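Putative oxidoreductase (Bacteroides fragilis NCTC 9343, PDB 3EOF) binds flavin mononucleotide and is probably an FMN-dependent oxidoreductase of the nitroreductase family, working as a dimer. Local coordinates at residues A[9-20]-A[158-168]; A[24-32]-A[116-126]. One frame throughout, in Å; residues are numbered along the deposited sequence.

Interaction 1 (A[9-20]-A[158-168]); sequences RRTIRKYQQKDI and TVGYPAESPKQ. With FMN (flavin mononucleotide), chain C.
In this nitroreductase-family protein, loop 9-20, whose first residues bind FMN, lies against the end of strand 151-160 and the loop after it, meeting it at a single beta bridge between Tyr-15 and Pro-162. Here Gln-16 N donates to Tyr-161 O (2.9 Å) and Ala-163 N to Lys-14 O. Tyr-15 slants past Gly-160, where its CD1 lies 3.5 Å from the glycine CA, and its OH shares a hydrogen bond with Thr-158 OG1 (2.8 Å). Glu-164, extended beyond CG, sends OE2 to Arg-13 N (2.7 Å, 175°), which meets the oxygen on its anti side. A water joins OE2 to Thr-11 O and Arg-13 NH1, so the carboxylate holds the arginine backbone directly and reaches NH1 through the water, which would help place a side chain whose NE reaches FMN O2 (2.7 Å). Nearer the phosphate, Gln-168 NE2 binds Arg-9 O, while Arg-10 NH1 binds Pro-166 O in the carbonyl plane (2.9 Å); Arg-10 NH2 binds Asn-8 O. At the far end Lys-18 lies over the Tyr-161 ring, CE 3.7 Å from its centroid, with NZ in a cation-pi position. Strand 127-131 runs beside Thr-158 and touches Thr-11 and Tyr-15, helix 67-70 packs on Arg-13 and Tyr-15, and Ile-20 and Tyr-161 rest on helix 22-32.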
loop_
_atom_site.group_PDB
_atom_site.type_symbol
_atom_site.label_atom_id
_atom_site.label_comp_id
_atom_site.label_asym_id
_atom_site.label_seq_id
_atom_site.Cartn_x
_atom_site.Cartn_y
_atom_site.Cartn_z
ATOM N N ARG A 9 8.348 -9.841 -13.777
ATOM C CA ARG A 9 8.147 -8.425 -13.873
ATOM C C ARG A 9 9.427 -7.649 -13.532
ATOM O O ARG A 9 10.316 -8.090 -12.812
ATOM C CB ARG A 9 6.976 -7.935 -12.982
ATOM C CG ARG A 9 7.299 -7.852 -11.456
ATOM C CD ARG A 9 6.381 -6.948 -10.713
ATOM N NE ARG A 9 6.446 -5.619 -11.260
ATOM C CZ ARG A 9 7.380 -4.711 -10.966
ATOM N NH1 ARG A 9 8.326 -4.973 -10.082
ATOM N NH2 ARG A 9 7.350 -3.528 -11.548
ATOM N N ARG A 10 9.493 -6.474 -14.105
ATOM C CA ARG A 10 10.548 -5.574 -13.819
ATOM C C ARG A 10 10.004 -4.197 -14.099
ATOM O O ARG A 10 9.077 -4.036 -14.901
ATOM C CB ARG A 10 11.783 -5.924 -14.655
ATOM C CG ARG A 10 11.596 -5.799 -16.109
ATOM C CD ARG A 10 12.456 -6.783 -16.805
ATOM N NE ARG A 10 11.935 -8.136 -16.692
ATOM C CZ ARG A 10 12.642 -9.231 -16.964
ATOM N NH1 ARG A 10 13.913 -9.135 -17.339
ATOM N NH2 ARG A 10 12.099 -10.434 -16.832
ATOM N N THR A 11 10.597 -3.220 -13.428
ATOM C CA THR A 11 10.224 -1.842 -13.567
ATOM C C THR A 11 10.716 -1.366 -14.943
ATOM O O THR A 11 11.837 -1.673 -15.348
ATOM C CB THR A 11 10.859 -0.945 -12.413
ATOM O OG1 THR A 11 10.186 -1.195 -11.177
ATOM C CG2 THR A 11 10.687 0.500 -12.710
ATOM N N ILE A 12 9.875 -0.573 -15.611
ATOM C CA ILE A 12 10.169 -0.058 -16.918
ATOM C C ILE A 12 10.135 1.431 -16.791
ATOM O O ILE A 12 9.141 1.994 -16.286
ATOM C CB ILE A 12 9.145 -0.536 -17.969
ATOM C CG1 ILE A 12 9.146 -2.078 -18.067
ATOM C CG2 ILE A 12 9.434 0.127 -19.282
ATOM C CD1 ILE A 12 10.459 -2.694 -18.579
ATOM N N ARG A 13 11.225 2.055 -17.239
ATOM C CA ARG A 13 11.443 3.487 -17.158
ATOM C C ARG A 13 11.599 4.179 -18.521
ATOM O O ARG A 13 11.795 5.386 -18.579
ATOM C CB ARG A 13 12.724 3.746 -16.353
ATOM C CG ARG A 13 12.666 3.300 -14.912
ATOM C CD ARG A 13 14.003 3.434 -14.237
ATOM N NE ARG A 13 13.911 3.096 -12.821
ATOM C CZ ARG A 13 14.022 1.872 -12.296
ATOM N NH1 ARG A 13 14.213 0.798 -13.047
ATOM N NH2 ARG A 13 13.923 1.714 -10.989
ATOM N N LYS A 14 11.564 3.417 -19.615
ATOM C CA LYS A 14 11.727 3.965 -20.960
ATOM C C LYS A 14 10.482 3.512 -21.692
ATOM O O LYS A 14 10.155 2.330 -21.633
ATOM C CB LYS A 14 12.950 3.384 -21.655
ATOM C CG LYS A 14 14.259 3.573 -20.977
ATOM C CD LYS A 14 14.768 4.952 -21.125
ATOM C CE LYS A 14 16.133 5.088 -20.440
ATOM N NZ LYS A 14 17.154 4.131 -20.970
ATOM N N TYR A 15 9.811 4.433 -22.387
ATOM C CA TYR A 15 8.538 4.125 -23.019
ATOM C C TYR A 15 8.568 4.454 -24.480
ATOM O O TYR A 15 9.306 5.330 -24.964
ATOM C CB TYR A 15 7.389 4.872 -22.319
ATOM C CG TYR A 15 7.500 4.752 -20.812
ATOM C CD1 TYR A 15 7.110 3.590 -20.155
ATOM C CD2 TYR A 15 8.089 5.770 -20.055
ATOM C CE1 TYR A 15 7.269 3.458 -18.772
ATOM C CE2 TYR A 15 8.227 5.657 -18.656
ATOM C CZ TYR A 15 7.819 4.514 -18.035
ATOM O OH TYR A 15 7.968 4.408 -16.676
ATOM N N GLN A 16 7.755 3.700 -25.179
ATOM C CA GLN A 16 7.614 3.794 -26.597
ATOM C C GLN A 16 6.779 5.058 -26.851
ATOM O O GLN A 16 6.025 5.510 -25.974
ATOM C CB GLN A 16 6.906 2.510 -27.067
ATOM C CG GLN A 16 7.008 2.201 -28.501
ATOM C CD GLN A 16 6.024 1.125 -28.918
ATOM O OE1 GLN A 16 5.682 0.254 -28.100
ATOM N NE2 GLN A 16 5.543 1.194 -30.203
ATOM N N GLN A 17 6.968 5.655 -28.021
ATOM C CA GLN A 17 6.192 6.804 -28.461
ATOM C C GLN A 17 4.910 6.199 -28.970
ATOM O O GLN A 17 4.753 6.034 -30.182
ATOM C CB GLN A 17 6.883 7.501 -29.647
ATOM C CG GLN A 17 8.167 8.194 -29.310
ATOM C CD GLN A 17 7.918 9.464 -28.539
ATOM O OE1 GLN A 17 7.266 10.389 -29.043
ATOM N NE2 GLN A 17 8.444 9.530 -27.320
ATOM N N LYS A 18 4.020 5.850 -28.051
ATOM C CA LYS A 18 2.752 5.189 -28.338
ATOM C C LYS A 18 1.876 5.511 -27.140
ATOM O O LYS A 18 2.269 5.280 -26.003
ATOM C CB LYS A 18 2.948 3.688 -28.478
ATOM C CG LYS A 18 1.669 2.872 -28.623
ATOM C CD LYS A 18 2.024 1.406 -28.825
ATOM C CE LYS A 18 0.816 0.459 -28.851
ATOM N NZ LYS A 18 -0.243 1.009 -29.685
ATOM N N ASP A 19 0.707 6.083 -27.395
ATOM C CA ASP A 19 -0.184 6.516 -26.331
ATOM C C ASP A 19 -0.976 5.334 -25.751
ATOM O O ASP A 19 -1.092 4.294 -26.379
ATOM C CB ASP A 19 -1.113 7.609 -26.869
ATOM C CG ASP A 19 -1.716 8.480 -25.755
ATOM O OD1 ASP A 19 -1.316 8.394 -24.561
ATOM O OD2 ASP A 19 -2.602 9.279 -26.080
ATOM N N ILE A 20 -1.444 5.491 -24.514
ATOM C CA ILE A 20 -2.332 4.528 -23.879
ATOM C C ILE A 20 -3.715 5.134 -24.163
ATOM O O ILE A 20 -3.951 6.289 -23.853
ATOM C CB ILE A 20 -2.064 4.400 -22.350
ATOM C CG1 ILE A 20 -0.565 4.066 -22.074
ATOM C CG2 ILE A 20 -3.028 3.373 -21.708
ATOM C CD1 ILE A 20 -0.162 4.007 -20.582
ATOM N N THR A 158 4.451 6.181 -13.427
ATOM C CA THR A 158 4.636 6.490 -14.853
ATOM C C THR A 158 4.328 5.165 -15.584
ATOM O O THR A 158 4.771 4.103 -15.164
ATOM C CB THR A 158 6.026 7.048 -15.091
ATOM O OG1 THR A 158 7.013 6.080 -14.698
ATOM C CG2 THR A 158 6.196 8.379 -14.243
ATOM N N VAL A 159 3.500 5.251 -16.615
ATOM C CA VAL A 159 2.990 4.106 -17.351
ATOM C C VAL A 159 3.165 4.346 -18.852
ATOM O O VAL A 159 2.925 5.468 -19.355
ATOM C CB VAL A 159 1.416 3.944 -17.250
ATOM C CG1 VAL A 159 1.034 2.494 -17.442
ATOM C CG2 VAL A 159 0.854 4.497 -15.996
ATOM N N GLY A 160 3.545 3.284 -19.568
ATOM C CA GLY A 160 3.710 3.357 -21.003
ATOM C C GLY A 160 3.988 2.003 -21.554
ATOM O O GLY A 160 4.125 1.051 -20.808
ATOM N N TYR A 161 4.023 1.898 -22.873
ATOM C CA TYR A 161 4.419 0.657 -23.502
ATOM C C TYR A 161 5.931 0.639 -23.396
ATOM O O TYR A 161 6.553 1.657 -23.596
ATOM C CB TYR A 161 3.970 0.612 -24.942
ATOM C CG TYR A 161 2.503 0.439 -25.044
ATOM C CD1 TYR A 161 1.651 1.534 -25.054
ATOM C CD2 TYR A 161 1.959 -0.825 -25.118
ATOM C CE1 TYR A 161 0.311 1.370 -25.166
ATOM C CE2 TYR A 161 0.627 -0.997 -25.245
ATOM C CZ TYR A 161 -0.201 0.102 -25.264
ATOM O OH TYR A 161 -1.547 -0.103 -25.383
ATOM N N PRO A 162 6.513 -0.510 -23.037
ATOM C CA PRO A 162 7.950 -0.579 -22.777
ATOM C C PRO A 162 8.847 -0.310 -23.963
ATOM O O PRO A 162 8.591 -0.811 -25.037
ATOM C CB PRO A 162 8.155 -2.029 -22.326
ATOM C CG PRO A 162 6.830 -2.578 -22.021
ATOM C CD PRO A 162 5.853 -1.819 -22.848
ATOM N N ALA A 163 9.899 0.482 -23.761
ATOM C CA ALA A 163 10.905 0.740 -24.802
ATOM C C ALA A 163 12.306 0.307 -24.280
ATOM O O ALA A 163 13.344 0.849 -24.662
ATOM C CB ALA A 163 10.886 2.235 -25.250
ATOM N N GLU A 164 12.301 -0.656 -23.354
ATOM C CA GLU A 164 13.519 -1.249 -22.827
ATOM C C GLU A 164 13.189 -2.629 -22.320
ATOM O O GLU A 164 12.054 -2.904 -21.935
ATOM C CB GLU A 164 14.136 -0.434 -21.695
ATOM C CG GLU A 164 13.235 -0.261 -20.493
ATOM C CD GLU A 164 13.925 0.389 -19.318
ATOM O OE1 GLU A 164 15.141 0.654 -19.422
ATOM O OE2 GLU A 164 13.242 0.667 -18.305
ATOM N N SER A 165 14.209 -3.476 -22.308
ATOM C CA SER A 165 14.095 -4.850 -21.858
ATOM C C SER A 165 15.233 -5.039 -20.889
ATOM O O SER A 165 16.223 -5.652 -21.220
ATOM C CB SER A 165 14.213 -5.806 -23.026
ATOM O OG SER A 165 13.201 -5.548 -23.977
ATOM N N PRO A 166 15.097 -4.474 -19.685
ATOM C CA PRO A 166 16.138 -4.531 -18.701
ATOM C C PRO A 166 16.267 -5.902 -18.046
ATOM O O PRO A 166 15.362 -6.754 -18.159
ATOM C CB PRO A 166 15.704 -3.475 -17.706
ATOM C CG PRO A 166 14.295 -3.426 -17.824
ATOM C CD PRO A 166 13.934 -3.724 -19.178
ATOM N N LYS A 167 17.424 -6.124 -17.440
ATOM C CA LYS A 167 17.691 -7.351 -16.740
ATOM C C LYS A 167 16.824 -7.190 -15.480
ATOM O O LYS A 167 16.586 -6.066 -15.011
ATOM C CB LYS A 167 19.199 -7.486 -16.402
ATOM C CG LYS A 167 19.668 -8.928 -16.130
ATOM C CD LYS A 167 21.141 -9.102 -15.593
ATOM C CE LYS A 167 21.241 -9.069 -14.052
ATOM N NZ LYS A 167 22.548 -9.612 -13.517
ATOM N N GLN A 168 16.299 -8.300 -14.980
ATOM C CA GLN A 168 15.493 -8.278 -13.777
ATOM C C GLN A 168 16.418 -8.069 -12.588
ATOM O O GLN A 168 17.549 -8.551 -12.590
ATOM C CB GLN A 168 14.752 -9.585 -13.629
ATOM C CG GLN A 168 13.635 -9.526 -12.649
ATOM C CD GLN A 168 12.780 -10.764 -12.681
ATOM O OE1 GLN A 168 13.286 -11.869 -12.727
ATOM N NE2 GLN A 168 11.473 -10.579 -12.616
HETATM N N1 FMN C . 12.346 3.790 -9.354
HETATM C C2 FMN C . 12.961 4.960 -9.812
HETATM O O2 FMN C . 13.679 4.949 -10.825
HETATM N N3 FMN C . 12.811 6.165 -9.123
HETATM C C4 FMN C . 12.042 6.272 -7.947
HETATM O O4 FMN C . 11.590 7.426 -7.595
HETATM C C4A FMN C . 11.439 5.059 -7.487
HETATM N N5 FMN C . 10.671 5.078 -6.331
HETATM C C5A FMN C . 10.023 3.943 -5.867
HETATM C C6 FMN C . 9.254 4.067 -4.702
HETATM C C7 FMN C . 8.590 2.976 -4.172
HETATM C C7M FMN C . 7.805 3.177 -2.908
HETATM C C8 FMN C . 8.700 1.737 -4.799
HETATM C C8M FMN C . 7.794 0.638 -4.355
HETATM C C9 FMN C . 9.474 1.602 -5.974
HETATM C C9A FMN C . 10.161 2.707 -6.539
HETATM N N10 FMN C . 10.960 2.656 -7.709
HETATM C C10 FMN C . 11.589 3.824 -8.178
HETATM C "C1'" FMN C . 11.238 1.352 -8.453
HETATM C "C2'" FMN C . 12.239 0.532 -7.652
HETATM O "O2'" FMN C . 13.520 1.170 -7.744
HETATM C "C3'" FMN C . 12.239 -0.923 -8.078
HETATM O "O3'" FMN C . 11.000 -1.591 -7.775
HETATM C "C4'" FMN C . 13.384 -1.721 -7.440
HETATM O "O4'" FMN C . 14.633 -1.309 -7.960
HETATM C "C5'" FMN C . 13.258 -3.172 -7.810
HETATM O "O5'" FMN C . 13.173 -3.166 -9.236
HETATM P P FMN C . 12.013 -3.996 -10.028
HETATM O O1P FMN C . 10.618 -3.415 -9.715
HETATM O O2P FMN C . 12.066 -5.427 -9.558
HETATM O O3P FMN C . 12.453 -3.948 -11.498
HETATM O O HOH W 1 16.341 -10.838 -16.337
HETATM O O HOH W 2 13.607 -13.231 -15.901
HETATM O O HOH W 3 14.061 -0.040 -15.920
HETATM O O HOH W 4 4.085 4.168 -24.500
HETATM O O HOH W 5 6.666 -1.396 -26.445
#

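Interaction 2 (A[24-32]-A[116-126]); sequences LLNDLLETS and TFCTLAEEAGL
Phe-117 of helix 100-123 enters helix 22-32 as a knob, its ring seated in a hole formed by Leu-25, Leu-28, Leu-29 and Ser-32. With CG anti to the backbone N (chi1 170°), the ring leans toward the start of the other helix: CE1 comes within 3.6 Å of Leu-28 CB, CZ meets Leu-25 CD1, and CD1 meets Leu-29 CD2. Ala-121 CB, one turn on, lies over a face of the same ring. Helices 24-32 and 116-123 run at 138° with their axes 8.6 Å apart. The backbones come nearest at Ser-32 and Phe-117, whose CA atoms are 4.7 Å apart, with Ser-32 CB against Phe-117 N and CB. This is consistent with the small serine side chain here, and its OG turns back to Leu-29 O (2.7 Å), satisfied within its own helix. Thr-31 does likewise with Asp-27 O, leaving CG2 to meet Leu-120 CD1 at 3.5 Å.

Leu-28 spreads its two methyls across the partner: CD2 reaches the Leu-120 backbone, CD1 Leu-126 CD1 (3.6 Å). Beyond it the fit slackens. The partly exposed Leu-24 meets Ala-124 CB, from its CD1, only at 4.4 Å and Leu-126 CD1 at a similar distance, as helix 100-123 ends in a Schellman motif with Gly-125 at C-prime. No hydrogen bond crosses the contact. On the inner side Leu-25, Leu-29 and Phe-117 continue onto strands 44-49 and 73-80, whereas Thr-31 and Thr-116 touch the second subunit. One knob thus seats helix 100-123 on helix 22-32, and the pair packs on the antiparallel sheet of the nitroreductase-family alpha/beta fold.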
loop_
_atom_site.group_PDB
_atom_site.type_symbol
_atom_site.label_atom_id
_atom_site.label_comp_id
_atom_site.label_asym_id
_atom_site.label_seq_id
_atom_site.Cartn_x
_atom_site.Cartn_y
_atom_site.Cartn_z
ATOM N N LEU A 24 -8.407 1.885 -22.536
ATOM C CA LEU A 24 -7.468 1.006 -21.803
ATOM C C LEU A 24 -7.106 1.552 -20.425
ATOM O O LEU A 24 -7.246 0.848 -19.430
ATOM C CB LEU A 24 -6.194 0.676 -22.634
ATOM C CG LEU A 24 -5.167 -0.252 -21.951
ATOM C CD1 LEU A 24 -5.826 -1.570 -21.547
ATOM C CD2 LEU A 24 -3.955 -0.490 -22.818
ATOM N N LEU A 25 -6.614 2.783 -20.354
ATOM C CA LEU A 25 -6.327 3.364 -19.055
ATOM C C LEU A 25 -7.562 3.303 -18.113
ATOM O O LEU A 25 -7.470 2.867 -16.986
ATOM C CB LEU A 25 -5.806 4.806 -19.178
ATOM C CG LEU A 25 -5.214 5.301 -17.876
ATOM C CD1 LEU A 25 -3.921 4.538 -17.423
ATOM C CD2 LEU A 25 -4.937 6.816 -18.011
ATOM N N ASN A 26 -8.721 3.732 -18.578
ATOM C CA ASN A 26 -9.906 3.711 -17.742
ATOM C C ASN A 26 -10.334 2.318 -17.363
ATOM O O ASN A 26 -10.843 2.126 -16.275
ATOM C CB ASN A 26 -11.065 4.435 -18.410
ATOM C CG ASN A 26 -10.861 5.946 -18.510
ATOM O OD1 ASN A 26 -10.121 6.571 -17.731
ATOM N ND2 ASN A 26 -11.534 6.539 -19.480
ATOM N N ASP A 27 -10.135 1.343 -18.246
ATOM C CA ASP A 27 -10.526 -0.045 -17.945
ATOM C C ASP A 27 -9.610 -0.618 -16.847
ATOM O O ASP A 27 -10.081 -1.235 -15.918
ATOM C CB ASP A 27 -10.491 -0.901 -19.200
ATOM C CG ASP A 27 -11.309 -2.204 -19.076
ATOM O OD1 ASP A 27 -12.217 -2.312 -18.215
ATOM O OD2 ASP A 27 -11.052 -3.123 -19.893
ATOM N N LEU A 28 -8.306 -0.378 -16.970
ATOM C CA LEU A 28 -7.320 -0.780 -15.978
ATOM C C LEU A 28 -7.622 -0.119 -14.641
ATOM O O LEU A 28 -7.650 -0.784 -13.647
ATOM C CB LEU A 28 -5.899 -0.386 -16.427
ATOM C CG LEU A 28 -5.329 -1.139 -17.634
ATOM C CD1 LEU A 28 -4.010 -0.464 -18.073
ATOM C CD2 LEU A 28 -5.155 -2.591 -17.291
ATOM N N LEU A 29 -7.845 1.195 -14.628
ATOM C CA LEU A 29 -8.195 1.901 -13.397
ATOM C C LEU A 29 -9.528 1.382 -12.818
ATOM O O LEU A 29 -9.562 0.994 -11.663
ATOM C CB LEU A 29 -8.187 3.415 -13.608
ATOM C CG LEU A 29 -6.820 4.090 -13.811
ATOM C CD1 LEU A 29 -6.982 5.410 -14.471
ATOM C CD2 LEU A 29 -6.043 4.221 -12.498
ATOM N N GLU A 30 -10.583 1.262 -13.622
ATOM C CA GLU A 30 -11.848 0.798 -13.108
ATOM C C GLU A 30 -11.684 -0.554 -12.426
ATOM O O GLU A 30 -12.265 -0.793 -11.364
ATOM C CB GLU A 30 -12.905 0.703 -14.206
ATOM C CG GLU A 30 -14.285 0.383 -13.664
ATOM C CD GLU A 30 -15.363 0.319 -14.724
ATOM O OE1 GLU A 30 -15.084 0.513 -15.924
ATOM O OE2 GLU A 30 -16.512 0.096 -14.335
ATOM N N THR A 31 -10.902 -1.439 -13.042
ATOM C CA THR A 31 -10.624 -2.764 -12.480
ATOM C C THR A 31 -9.740 -2.617 -11.243
ATOM O O THR A 31 -9.978 -3.239 -10.231
ATOM C CB THR A 31 -10.005 -3.745 -13.515
ATOM O OG1 THR A 31 -10.797 -3.795 -14.718
ATOM C CG2 THR A 31 -9.942 -5.138 -12.939
ATOM N N SER A 32 -8.740 -1.760 -11.277
ATOM C CA SER A 32 -7.918 -1.609 -10.088
ATOM C C SER A 32 -8.767 -1.220 -8.880
ATOM O O SER A 32 -8.493 -1.648 -7.764
ATOM C CB SER A 32 -6.788 -0.615 -10.317
ATOM O OG SER A 32 -7.260 0.712 -10.298
ATOM N N THR A 116 -2.715 -2.785 -7.633
ATOM C CA THR A 116 -3.631 -3.616 -8.440
ATOM C C THR A 116 -3.514 -3.090 -9.860
ATOM O O THR A 116 -3.336 -3.848 -10.797
ATOM C CB THR A 116 -5.086 -3.622 -7.923
ATOM O OG1 THR A 116 -5.109 -4.046 -6.553
ATOM C CG2 THR A 116 -5.930 -4.580 -8.731
ATOM N N PHE A 117 -3.546 -1.777 -10.011
ATOM C CA PHE A 117 -3.373 -1.159 -11.322
ATOM C C PHE A 117 -2.070 -1.574 -11.980
ATOM O O PHE A 117 -2.097 -2.028 -13.115
ATOM C CB PHE A 117 -3.416 0.374 -11.243
ATOM C CG PHE A 117 -3.007 1.025 -12.516
ATOM C CD1 PHE A 117 -3.896 1.129 -13.571
ATOM C CD2 PHE A 117 -1.696 1.485 -12.685
ATOM C CE1 PHE A 117 -3.477 1.679 -14.788
ATOM C CE2 PHE A 117 -1.277 2.016 -13.885
ATOM C CZ PHE A 117 -2.156 2.127 -14.933
ATOM N N CYS A 118 -0.938 -1.385 -11.284
ATOM C CA CYS A 118 0.385 -1.751 -11.833
ATOM C C CYS A 118 0.443 -3.197 -12.330
ATOM O O CYS A 118 0.992 -3.468 -13.370
ATOM C CB CYS A 118 1.487 -1.489 -10.848
ATOM S SG CYS A 118 1.772 0.265 -10.659
ATOM N N THR A 119 -0.127 -4.110 -11.568
ATOM C CA THR A 119 -0.222 -5.516 -11.942
ATOM C C THR A 119 -1.080 -5.768 -13.182
ATOM O O THR A 119 -0.760 -6.611 -14.050
ATOM C CB THR A 119 -0.806 -6.291 -10.761
ATOM O OG1 THR A 119 0.031 -6.074 -9.617
ATOM C CG2 THR A 119 -0.890 -7.748 -11.051
ATOM N N LEU A 120 -2.196 -5.067 -13.256
ATOM C CA LEU A 120 -3.101 -5.162 -14.397
ATOM C C LEU A 120 -2.453 -4.524 -15.625
ATOM O O LEU A 120 -2.542 -5.056 -16.712
ATOM C CB LEU A 120 -4.449 -4.521 -14.085
ATOM C CG LEU A 120 -5.328 -5.310 -13.105
ATOM C CD1 LEU A 120 -6.495 -4.452 -12.680
ATOM C CD2 LEU A 120 -5.846 -6.621 -13.664
ATOM N N ALA A 121 -1.791 -3.392 -15.426
ATOM C CA ALA A 121 -1.099 -2.683 -16.478
ATOM C C ALA A 121 -0.009 -3.571 -17.069
ATOM O O ALA A 121 0.069 -3.786 -18.270
ATOM C CB ALA A 121 -0.527 -1.350 -15.920
ATOM N N GLU A 122 0.803 -4.158 -16.215
ATOM C CA GLU A 122 1.840 -5.080 -16.690
ATOM C C GLU A 122 1.268 -6.298 -17.397
ATOM O O GLU A 122 1.813 -6.744 -18.396
ATOM C CB GLU A 122 2.765 -5.462 -15.560
ATOM C CG GLU A 122 3.631 -4.283 -15.106
ATOM C CD GLU A 122 4.502 -4.616 -13.888
ATOM O OE1 GLU A 122 4.247 -5.632 -13.221
ATOM O OE2 GLU A 122 5.432 -3.859 -13.593
ATOM N N GLU A 123 0.142 -6.798 -16.923
ATOM C CA GLU A 123 -0.529 -7.915 -17.570
ATOM C C GLU A 123 -1.000 -7.499 -18.972
ATOM O O GLU A 123 -0.999 -8.330 -19.891
ATOM C CB GLU A 123 -1.720 -8.382 -16.729
ATOM C CG GLU A 123 -2.303 -9.752 -17.130
ATOM C CD GLU A 123 -1.313 -10.902 -16.939
ATOM O OE1 GLU A 123 -0.255 -10.681 -16.327
ATOM O OE2 GLU A 123 -1.600 -12.039 -17.378
ATOM N N ALA A 124 -1.401 -6.224 -19.115
ATOM C CA ALA A 124 -1.804 -5.636 -20.395
ATOM C C ALA A 124 -0.592 -5.268 -21.284
ATOM O O ALA A 124 -0.754 -4.684 -22.344
ATOM C CB ALA A 124 -2.687 -4.407 -20.177
ATOM N N GLY A 125 0.618 -5.619 -20.890
ATOM C CA GLY A 125 1.770 -5.349 -21.755
ATOM C C GLY A 125 2.408 -3.985 -21.524
ATOM O O GLY A 125 3.295 -3.584 -22.244
ATOM N N LEU A 126 1.959 -3.256 -20.523
ATOM C CA LEU A 126 2.579 -1.948 -20.235
ATOM C C LEU A 126 3.733 -2.081 -19.221
ATOM O O LEU A 126 3.935 -3.119 -18.600
ATOM C CB LEU A 126 1.528 -0.982 -19.725
ATOM C CG LEU A 126 0.333 -0.632 -20.612
ATOM C CD1 LEU A 126 -0.880 -0.144 -19.784
ATOM C CD2 LEU A 126 0.693 0.378 -21.672
#

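Interaction 2 is nested within the chain loop that interaction 1 closes, and their centres lie 14 Å apart. The link nearest the flavin is a salt bridge: Glu-122 OE2 of helix 100-123 holds Arg-9 NH2 at 2.8 Å, while Arg-9 NH1 binds FMN O1P, so Glu-122 is a second-shell residue that probably fixes Arg-9 at the phosphate. Residues 125-126, after that helix, touch segment 158-168, with Gly-125 O 3.2 Å from Pro-162 CD and Leu-126 CB packed on Gly-160 O. Tyr-161 OH reaches Leu-24 CD2 at 3.5 Å. Both contacts border the second subunit, whose Thr-37 N completes the FMN site; the side chain of Thr-116 is about 9 Å from the dimer's other FMN.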